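Side-chain contacts in eukaryotic translation initiation factor 2A (Schizosaccharomyces pombe, PDB 3WJ9), which probably directs the binding of initiator methionyl-tRNA to 40S ribosomal subunits in the early steps of translating a small set of mRNAs: residues V195-I200 with S205-K210; E136-R141 with Q177-A182; F149-T152 with S156-P159; N105-N110 with G114-S119. One frame throughout, in Å; residues are numbered along the deposited sequence.

Contact 1: residues V195-I200 with S205-K210; sequences VRTYSI and SPLSQK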
# COMPACT_ATOMS: atom_id res chain seq x y z
N VAL A 195 -5.84 -21.57 4.24
CA VAL A 195 -5.24 -20.38 4.84
C VAL A 195 -4.68 -20.74 6.22
O VAL A 195 -5.31 -21.48 6.98
CB VAL A 195 -6.27 -19.23 4.97
CG1 VAL A 195 -5.71 -18.08 5.80
CG2 VAL A 195 -6.69 -18.74 3.60
N ARG A 196 -3.51 -20.20 6.55
CA ARG A 196 -2.80 -20.57 7.77
C ARG A 196 -2.16 -19.37 8.47
O ARG A 196 -1.64 -18.46 7.82
CB ARG A 196 -1.74 -21.62 7.45
CG ARG A 196 -1.65 -22.71 8.49
CD ARG A 196 -2.66 -23.78 8.20
NE ARG A 196 -2.33 -24.55 7.01
CZ ARG A 196 -1.47 -25.55 7.01
NH1 ARG A 196 -0.87 -25.91 8.15
NH2 ARG A 196 -1.21 -26.22 5.90
N THR A 197 -2.18 -19.36 9.80
CA THR A 197 -1.46 -18.33 10.55
C THR A 197 -0.45 -18.96 11.51
O THR A 197 -0.70 -20.02 12.08
CB THR A 197 -2.41 -17.41 11.35
OG1 THR A 197 -3.01 -18.16 12.41
CG2 THR A 197 -3.49 -16.83 10.45
N TYR A 198 0.68 -18.29 11.67
CA TYR A 198 1.74 -18.76 12.56
C TYR A 198 2.38 -17.61 13.32
O TYR A 198 2.58 -16.52 12.77
CB TYR A 198 2.83 -19.50 11.76
CG TYR A 198 2.48 -20.90 11.34
CD1 TYR A 198 1.81 -21.14 10.15
CD2 TYR A 198 2.85 -21.99 12.11
CE1 TYR A 198 1.50 -22.42 9.75
CE2 TYR A 198 2.54 -23.28 11.72
CZ TYR A 198 1.86 -23.49 10.54
OH TYR A 198 1.55 -24.77 10.14
N SER A 199 2.71 -17.84 14.58
CA SER A 199 3.57 -16.92 15.31
C SER A 199 5.01 -17.21 14.88
O SER A 199 5.37 -18.37 14.67
CB SER A 199 3.40 -17.07 16.83
OG SER A 199 4.24 -16.16 17.53
N ILE A 200 5.82 -16.17 14.74
CA ILE A 200 7.18 -16.36 14.26
C ILE A 200 8.03 -17.13 15.29
O ILE A 200 8.79 -18.01 14.90
CB ILE A 200 7.85 -15.00 13.87
CG1 ILE A 200 7.09 -14.36 12.70
CG2 ILE A 200 9.32 -15.19 13.54
CD1 ILE A 200 7.92 -13.39 11.88
N SER A 205 3.89 -24.59 16.29
CA SER A 205 2.49 -24.56 16.69
C SER A 205 1.68 -23.54 15.90
O SER A 205 1.76 -22.34 16.17
CB SER A 205 2.40 -24.26 18.19
OG SER A 205 3.11 -25.24 18.92
N PRO A 206 0.90 -24.02 14.91
CA PRO A 206 -0.00 -23.16 14.14
C PRO A 206 -0.98 -22.42 15.05
O PRO A 206 -1.22 -22.86 16.17
CB PRO A 206 -0.74 -24.15 13.24
CG PRO A 206 0.17 -25.32 13.13
CD PRO A 206 0.88 -25.41 14.44
N LEU A 207 -1.52 -21.31 14.57
CA LEU A 207 -2.50 -20.57 15.34
C LEU A 207 -3.86 -20.66 14.66
O LEU A 207 -4.89 -20.42 15.28
CB LEU A 207 -2.06 -19.12 15.52
CG LEU A 207 -0.69 -18.92 16.18
CD1 LEU A 207 -0.44 -17.46 16.50
CD2 LEU A 207 -0.56 -19.78 17.43
N SER A 208 -3.84 -21.05 13.39
CA SER A 208 -5.07 -21.26 12.62
C SER A 208 -4.79 -22.23 11.49
O SER A 208 -3.75 -22.15 10.85
CB SER A 208 -5.60 -19.94 12.08
OG SER A 208 -6.52 -20.13 11.02
N GLN A 209 -5.71 -23.16 11.23
CA GLN A 209 -5.52 -24.04 10.08
C GLN A 209 -6.86 -24.29 9.41
O GLN A 209 -7.63 -25.17 9.81
CB GLN A 209 -4.81 -25.34 10.49
CG GLN A 209 -4.99 -26.53 9.52
CD GLN A 209 -3.99 -27.64 9.77
OE1 GLN A 209 -3.75 -28.03 10.91
NE2 GLN A 209 -3.38 -28.14 8.69
N LYS A 210 -7.16 -23.47 8.41
CA LYS A 210 -8.47 -23.45 7.77
C LYS A 210 -8.33 -23.79 6.29
O LYS A 210 -7.29 -23.54 5.68
CB LYS A 210 -9.13 -22.08 7.95
CG LYS A 210 -9.30 -21.59 9.41
CD LYS A 210 -9.37 -22.69 10.46
CE LYS A 210 -9.75 -22.16 11.82
NZ LYS A 210 -9.21 -23.04 12.90

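Contact 2: residues E136-R141 with Q177-A182; sequences ESLAAR and QNHAVA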
# COMPACT_ATOMS: atom_id res chain seq x y z
N GLU A 136 11.31 -3.58 11.75
CA GLU A 136 12.27 -3.70 10.66
C GLU A 136 13.41 -4.65 11.02
O GLU A 136 14.55 -4.45 10.58
CB GLU A 136 12.82 -2.32 10.29
CG GLU A 136 13.27 -2.15 8.85
CD GLU A 136 13.85 -0.78 8.61
OE1 GLU A 136 14.84 -0.43 9.29
OE2 GLU A 136 13.33 -0.03 7.76
N SER A 137 13.11 -5.67 11.81
CA SER A 137 14.13 -6.63 12.22
C SER A 137 14.09 -7.90 11.38
O SER A 137 15.09 -8.61 11.28
CB SER A 137 13.96 -6.99 13.70
OG SER A 137 12.66 -7.51 13.96
N LEU A 138 12.95 -8.17 10.76
CA LEU A 138 12.78 -9.40 9.99
C LEU A 138 12.24 -9.14 8.59
O LEU A 138 11.36 -8.30 8.40
CB LEU A 138 11.85 -10.37 10.73
CG LEU A 138 12.23 -10.73 12.17
CD1 LEU A 138 11.19 -11.63 12.81
CD2 LEU A 138 13.61 -11.38 12.22
N ALA A 139 12.78 -9.85 7.61
CA ALA A 139 12.33 -9.74 6.22
C ALA A 139 11.83 -11.08 5.72
O ALA A 139 12.14 -12.12 6.30
CB ALA A 139 13.46 -9.23 5.34
N ALA A 140 11.05 -11.07 4.64
CA ALA A 140 10.42 -12.30 4.16
C ALA A 140 10.36 -12.41 2.64
O ALA A 140 9.84 -11.52 1.96
CB ALA A 140 9.02 -12.42 4.75
N ARG A 141 10.91 -13.51 2.13
CA ARG A 141 10.90 -13.81 0.70
C ARG A 141 9.96 -14.99 0.45
O ARG A 141 9.63 -15.73 1.37
CB ARG A 141 12.32 -14.12 0.22
CG ARG A 141 12.50 -14.27 -1.29
CD ARG A 141 13.82 -14.99 -1.58
NE ARG A 141 14.08 -15.15 -3.00
CZ ARG A 141 15.11 -15.84 -3.49
NH1 ARG A 141 15.96 -16.43 -2.66
NH2 ARG A 141 15.29 -15.94 -4.80
N GLN A 177 2.91 -5.69 17.21
CA GLN A 177 4.13 -5.58 18.01
C GLN A 177 4.88 -6.90 17.99
O GLN A 177 6.08 -6.95 17.74
CB GLN A 177 3.81 -5.16 19.44
CG GLN A 177 3.55 -3.67 19.62
CD GLN A 177 3.64 -3.24 21.07
OE1 GLN A 177 3.74 -4.07 21.97
NE2 GLN A 177 3.62 -1.93 21.30
N ASN A 178 4.15 -7.98 18.26
CA ASN A 178 4.71 -9.32 18.15
C ASN A 178 4.52 -9.85 16.74
O ASN A 178 3.42 -9.83 16.19
CB ASN A 178 4.08 -10.27 19.17
CG ASN A 178 4.68 -10.11 20.55
OD1 ASN A 178 5.80 -10.55 20.80
ND2 ASN A 178 3.93 -9.48 21.45
N HIS A 179 5.61 -10.33 16.15
CA HIS A 179 5.63 -10.68 14.74
C HIS A 179 4.89 -11.98 14.45
O HIS A 179 5.13 -13.01 15.09
CB HIS A 179 7.08 -10.79 14.26
CG HIS A 179 7.99 -9.77 14.87
ND1 HIS A 179 9.25 -10.08 15.33
CD2 HIS A 179 7.82 -8.44 15.10
CE1 HIS A 179 9.82 -8.99 15.82
NE2 HIS A 179 8.97 -7.99 15.69
N ALA A 180 3.97 -11.94 13.49
CA ALA A 180 3.21 -13.11 13.08
C ALA A 180 3.06 -13.17 11.57
O ALA A 180 3.30 -12.19 10.87
CB ALA A 180 1.84 -13.11 13.75
N VAL A 181 2.68 -14.34 11.06
CA VAL A 181 2.56 -14.54 9.61
C VAL A 181 1.19 -15.10 9.24
O VAL A 181 0.53 -15.76 10.05
CB VAL A 181 3.66 -15.50 9.09
CG1 VAL A 181 3.84 -15.35 7.59
CG2 VAL A 181 4.97 -15.25 9.81
N ALA A 182 0.76 -14.82 8.01
CA ALA A 182 -0.44 -15.41 7.43
C ALA A 182 -0.13 -15.89 6.01
O ALA A 182 0.45 -15.16 5.22
CB ALA A 182 -1.57 -14.40 7.40

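Contact 3: residues F149-T152 with S156-P159; sequences FYET and SKGP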
# COMPACT_ATOMS: atom_id res chain seq x y z
N PHE A 149 12.58 -16.47 6.07
CA PHE A 149 12.66 -15.33 6.98
C PHE A 149 14.12 -14.91 7.15
O PHE A 149 15.02 -15.75 7.13
CB PHE A 149 12.05 -15.68 8.34
CG PHE A 149 10.57 -15.93 8.30
CD1 PHE A 149 10.08 -17.17 7.91
CD2 PHE A 149 9.68 -14.94 8.65
CE1 PHE A 149 8.72 -17.40 7.87
CE2 PHE A 149 8.31 -15.17 8.60
CZ PHE A 149 7.84 -16.40 8.21
N TYR A 150 14.34 -13.61 7.33
CA TYR A 150 15.70 -13.09 7.44
C TYR A 150 15.84 -12.15 8.64
O TYR A 150 14.85 -11.66 9.17
CB TYR A 150 16.09 -12.34 6.17
CG TYR A 150 16.20 -13.19 4.92
CD1 TYR A 150 15.07 -13.64 4.26
CD2 TYR A 150 17.44 -13.54 4.41
CE1 TYR A 150 15.17 -14.41 3.12
CE2 TYR A 150 17.55 -14.32 3.27
CZ TYR A 150 16.41 -14.75 2.63
OH TYR A 150 16.51 -15.53 1.50
N GLU A 151 17.08 -11.92 9.05
CA GLU A 151 17.40 -10.81 9.94
C GLU A 151 17.83 -9.63 9.09
O GLU A 151 18.80 -9.73 8.34
CB GLU A 151 18.50 -11.18 10.94
CG GLU A 151 18.02 -11.93 12.17
CD GLU A 151 19.12 -12.08 13.21
OE1 GLU A 151 18.80 -12.30 14.39
OE2 GLU A 151 20.31 -11.97 12.83
N THR A 152 17.13 -8.50 9.21
CA THR A 152 17.42 -7.35 8.35
C THR A 152 18.83 -6.82 8.55
O THR A 152 19.49 -6.41 7.60
CB THR A 152 16.41 -6.21 8.59
OG1 THR A 152 16.47 -5.79 9.96
CG2 THR A 152 15.00 -6.67 8.26
N SER A 156 22.50 -11.13 4.74
CA SER A 156 23.50 -11.65 3.81
C SER A 156 23.89 -13.10 4.12
O SER A 156 24.18 -13.87 3.21
CB SER A 156 24.76 -10.78 3.84
OG SER A 156 25.39 -10.80 5.11
N LYS A 157 23.88 -13.46 5.40
CA LYS A 157 24.28 -14.79 5.82
C LYS A 157 23.24 -15.85 5.45
O LYS A 157 23.55 -17.04 5.40
CB LYS A 157 24.53 -14.83 7.33
CG LYS A 157 23.30 -14.62 8.19
CD LYS A 157 23.65 -14.66 9.67
CE LYS A 157 22.43 -14.42 10.54
NZ LYS A 157 22.79 -14.39 11.99
N GLY A 158 22.02 -15.41 5.19
CA GLY A 158 20.97 -16.32 4.74
C GLY A 158 19.76 -16.38 5.66
O GLY A 158 19.72 -15.70 6.68
N PRO A 159 18.77 -17.21 5.29
CA PRO A 159 17.52 -17.41 6.03
C PRO A 159 17.74 -17.91 7.46
O PRO A 159 18.24 -19.02 7.66
CB PRO A 159 16.79 -18.47 5.20
CG PRO A 159 17.34 -18.31 3.83
CD PRO A 159 18.78 -17.96 4.02

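Contact 4: residues N105-N110 with G114-S119; sequences NMKVWN and GQLVFS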
# COMPACT_ATOMS: atom_id res chain seq x y z
N ASN A 105 17.68 -9.11 -10.53
CA ASN A 105 16.76 -8.06 -10.93
C ASN A 105 16.52 -7.05 -9.81
O ASN A 105 16.78 -5.86 -9.97
CB ASN A 105 15.45 -8.67 -11.36
CG ASN A 105 15.63 -10.03 -12.01
OD1 ASN A 105 15.01 -11.01 -11.60
ND2 ASN A 105 16.50 -10.11 -13.02
N MSE A 106 16.14 -7.55 -8.64
CA MSE A 106 15.89 -6.71 -7.47
C MSE A 106 16.96 -6.85 -6.41
O MSE A 106 17.35 -7.98 -6.05
CB MSE A 106 14.48 -6.99 -6.93
CG MSE A 106 14.42 -7.99 -5.78
SE MSE A 106 14.34 -7.01 -4.08
CE MSE A 106 13.22 -8.27 -3.07
N LYS A 107 17.44 -5.71 -5.91
CA LYS A 107 18.51 -5.65 -4.96
C LYS A 107 17.98 -4.89 -3.76
O LYS A 107 17.01 -4.14 -3.87
CB LYS A 107 19.72 -4.96 -5.59
CG LYS A 107 20.01 -5.45 -7.01
CD LYS A 107 20.99 -4.57 -7.75
CE LYS A 107 20.90 -4.79 -9.25
NZ LYS A 107 21.18 -6.21 -9.63
N VAL A 108 18.59 -5.09 -2.60
CA VAL A 108 18.21 -4.32 -1.43
C VAL A 108 19.36 -3.38 -1.12
O VAL A 108 20.52 -3.77 -1.22
CB VAL A 108 17.88 -5.22 -0.22
CG1 VAL A 108 17.39 -4.38 0.96
CG2 VAL A 108 16.85 -6.26 -0.59
N TRP A 109 19.05 -2.14 -0.77
CA TRP A 109 20.08 -1.13 -0.55
C TRP A 109 19.99 -0.51 0.83
O TRP A 109 18.91 -0.44 1.42
CB TRP A 109 20.00 -0.03 -1.62
CG TRP A 109 19.82 -0.52 -3.03
CD1 TRP A 109 18.65 -0.91 -3.63
CD2 TRP A 109 20.84 -0.63 -4.04
NE1 TRP A 109 18.88 -1.27 -4.93
CE2 TRP A 109 20.21 -1.11 -5.21
CE3 TRP A 109 22.21 -0.39 -4.06
CZ2 TRP A 109 20.92 -1.35 -6.39
CZ3 TRP A 109 22.91 -0.62 -5.23
CH2 TRP A 109 22.26 -1.10 -6.38
N ASN A 110 21.13 -0.07 1.35
CA ASN A 110 21.16 0.71 2.58
C ASN A 110 20.98 2.18 2.22
O ASN A 110 21.43 2.63 1.16
CB ASN A 110 22.47 0.48 3.33
CG ASN A 110 22.49 1.13 4.71
OD1 ASN A 110 22.10 2.29 4.87
ND2 ASN A 110 22.95 0.38 5.70
N GLY A 114 24.50 3.56 1.36
CA GLY A 114 24.44 3.32 -0.07
C GLY A 114 25.12 2.02 -0.44
O GLY A 114 25.65 1.86 -1.53
N GLN A 115 25.10 1.08 0.50
CA GLN A 115 25.71 -0.23 0.29
C GLN A 115 24.70 -1.24 -0.23
O GLN A 115 23.61 -1.39 0.32
CB GLN A 115 26.34 -0.73 1.59
CG GLN A 115 26.91 -2.14 1.50
CD GLN A 115 27.56 -2.59 2.79
OE1 GLN A 115 27.81 -1.78 3.68
NE2 GLN A 115 27.84 -3.88 2.89
N LEU A 116 25.08 -1.93 -1.30
CA LEU A 116 24.27 -3.02 -1.82
C LEU A 116 24.34 -4.20 -0.85
O LEU A 116 25.29 -4.97 -0.88
CB LEU A 116 24.76 -3.44 -3.21
CG LEU A 116 23.99 -4.60 -3.84
CD1 LEU A 116 22.51 -4.31 -3.75
CD2 LEU A 116 24.41 -4.81 -5.29
N VAL A 117 23.32 -4.34 -0.01
CA VAL A 117 23.32 -5.38 1.02
C VAL A 117 22.94 -6.76 0.45
O VAL A 117 23.36 -7.79 0.98
CB VAL A 117 22.38 -5.04 2.19
CG1 VAL A 117 22.86 -3.80 2.92
CG2 VAL A 117 20.96 -4.87 1.70
N PHE A 118 22.08 -6.77 -0.57
CA PHE A 118 21.54 -8.00 -1.15
C PHE A 118 21.05 -7.87 -2.60
O PHE A 118 20.81 -6.76 -3.08
CB PHE A 118 20.40 -8.54 -0.28
CG PHE A 118 20.50 -10.01 0.00
CD1 PHE A 118 20.28 -10.50 1.28
CD2 PHE A 118 20.80 -10.90 -1.01
CE1 PHE A 118 20.37 -11.86 1.53
CE2 PHE A 118 20.88 -12.26 -0.76
CZ PHE A 118 20.67 -12.74 0.51
N SER A 119 20.90 -9.00 -3.29
CA SER A 119 20.39 -9.04 -4.67
C SER A 119 19.68 -10.37 -5.07
O SER A 119 20.28 -11.45 -4.94
CB SER A 119 21.55 -8.78 -5.65
OG SER A 119 22.47 -7.83 -5.16

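Contact 1: residues V195-I200 with S205-K210
The carbonyl oxygen of K210 takes two donors, the backbone N of V195 at 2.8 Å and the hydroxyl of S194. K210 N returns a bond to V195 O at 3.1 Å, completing a hydrogen-bonded antiparallel pair between strands running 172° apart. Farther along, T197 faces two residues at once: its O receives L207 N at 2.9 Å, while its N makes a weak bond to S208 O. This is a classic beta bulge. T197 OG1 is rotated between backbone N and carbonyl carbon (chi1 68°), which lays it against the CB atoms of L207 and S208. On the face that carries R196 and Q209, the two long side chains run side by side. The amide NE2 of Q209 sits over the rim of one guanidinium face, 3.4 Å from R196 NH1, with the flat groups 17° from parallel; both atoms are donors, so this is packing without a bond. Beyond the bulge the P206 ring lies alongside the Y198 ring, CG 3.4 Å from Y198 CE2, and L207 CD1 reaches S199 CB. Strand 206-212 is the outermost of a four-stranded propeller blade; strand 193-199 separates it from strand 180-185, onto which V195 packs through F184 and R196 through I185.

Contact 2: residues E136-R141 with Q177-A182
L138 and H179 mark the nearest approach of the two backbones, their CA atoms 8.7 Å apart, too far for strand pairing, so the touch is made by side chains. The side chains of L138 and H179 cross at about a right angle. With its CG anti to the carbonyl carbon (chi1 -55°) and its chain extended beyond, L138 sends CD1 to within 3.5 Å of H179 ND1. S137 OG meets the next ring atom, H179 CE1, at 3.7 Å, a van der Waals approach. The two segments belong to successive four-stranded blades of the beta-propeller: strand 138-143 is second in one blade and strand 180-185 second in the next, so this small contact spans the seam between blades. D135 ties the polar ends together. One of its carboxylate oxygens bonds S137 OG and the other bonds H179 NE2, which fixes the turn of the imidazole and would probably favour a proton on NE2. T133 acts behind them, its hydroxyl oxygen bonded to the backbone N of both S137 and L138 while its side chain also touches H179. I200, just past the end of strand 193-199, packs on L138 and H179 alike.

Contact 3: residues F149-T152 with S156-P159
Y150 and P159 lie side by side and have the largest shares of this contact, with E151 adding a charged link to K157. P159 CA stands over one face of the Y150 ring, 4.3 Å from its centroid and 17° off the ring normal, a CH-pi contact displaced toward the rim. The proline ring then runs along the tyrosine toward its phenolic end, where P159 CG lies 3.7 Å from Y150 OH. Y150 reaches this place with CG anti to its own carbonyl carbon (chi1 -65°), although its CB does not point at the loop. Next to the proline, the peptide of G158 also borders the ring, its C 3.9 Å from Y150 CE2; the backbone there is in a conformation where a side chain would run into the preceding carbonyl O and P159 CD. With an alanine in place of Y150, P159 and the G158 peptide would probably lose the surface they rest on, and the loop 156-159 would be freer to shift. F149 O accepts a CA-H...O contact from P159 CA at 3.2 Å. E151 and K157 extend from the two backbones and cross obliquely, bringing E151 OE2 to 3.6 Å from K157 NZ in a salt bridge. The loop links strand 146-151, third in a four-stranded propeller blade, to the outer strand 161-162, and its M155 packs on Y150. The grip is mainly van der Waals and CH-pi, so the loop is probably held by shape more than by directed bonds, while the lone ion pair is likely to add little.

Contact 4: residues N105-N110 with G114-S119
L116 CD1 rests over the six-membered ring of W109, 3.9 Å from its centroid and 7° off the normal, a CH-pi contact across a non-hydrogen-bonded pair. L116 CG, anti to the backbone N (chi1 179°), carries that methyl over the indole, and the methyl lies 3.4 Å from K107 CB. On the other face of the sheet, V117 CG2 approaches V108 CB at 3.6 Å, with F118 CB beside it at 4.2 Å. V108 N bonds F118 O at 2.8 Å, from above the carbonyl plane, while V108 O draws weak bonds from both V117 N and F118 N, a classic beta bulge. At the hairpin end N110 N bonds Q115 O at 3.0 Å. A second shell fixes these groups: N110 OD1 accepts the backbone N of E112 and of T113, forming an Asx turn, and W109 NE1 bonds T90 OG1 on strand 87-92. Were W109 a leucine, T90 OG1 would probably lose its indole donor and L116 the flat face beneath its methyl. A tryptophan on the third strand bonded to a threonine hydroxyl on the second recalls the structural tryptophan of WD repeats, here in WD repeat 1.

The chain is the beta-propeller portion of the factor. Contact 4 lies in the blade before that of contact 3, and contact 1 in the blade after it; contact 2 bridges the blades of contacts 3 and 1. The centre of contact 2 is about 14 Å from that of contact 1 and about 12 Å from that of contact 3. Y198 O and V181 N, 2.8 Å apart, probably hydrogen-bond between neighbouring strands, as do A139 O and Y150 N at 2.9 Å. Across the seam, I200 CD1 packs on F149 CE2 at 3.7 Å. Contact 3 meets contact 4 where S156 CA lies 3.9 Å from F118 CE1. Contacts 1 and 4 are about 31 Å apart, centre to centre.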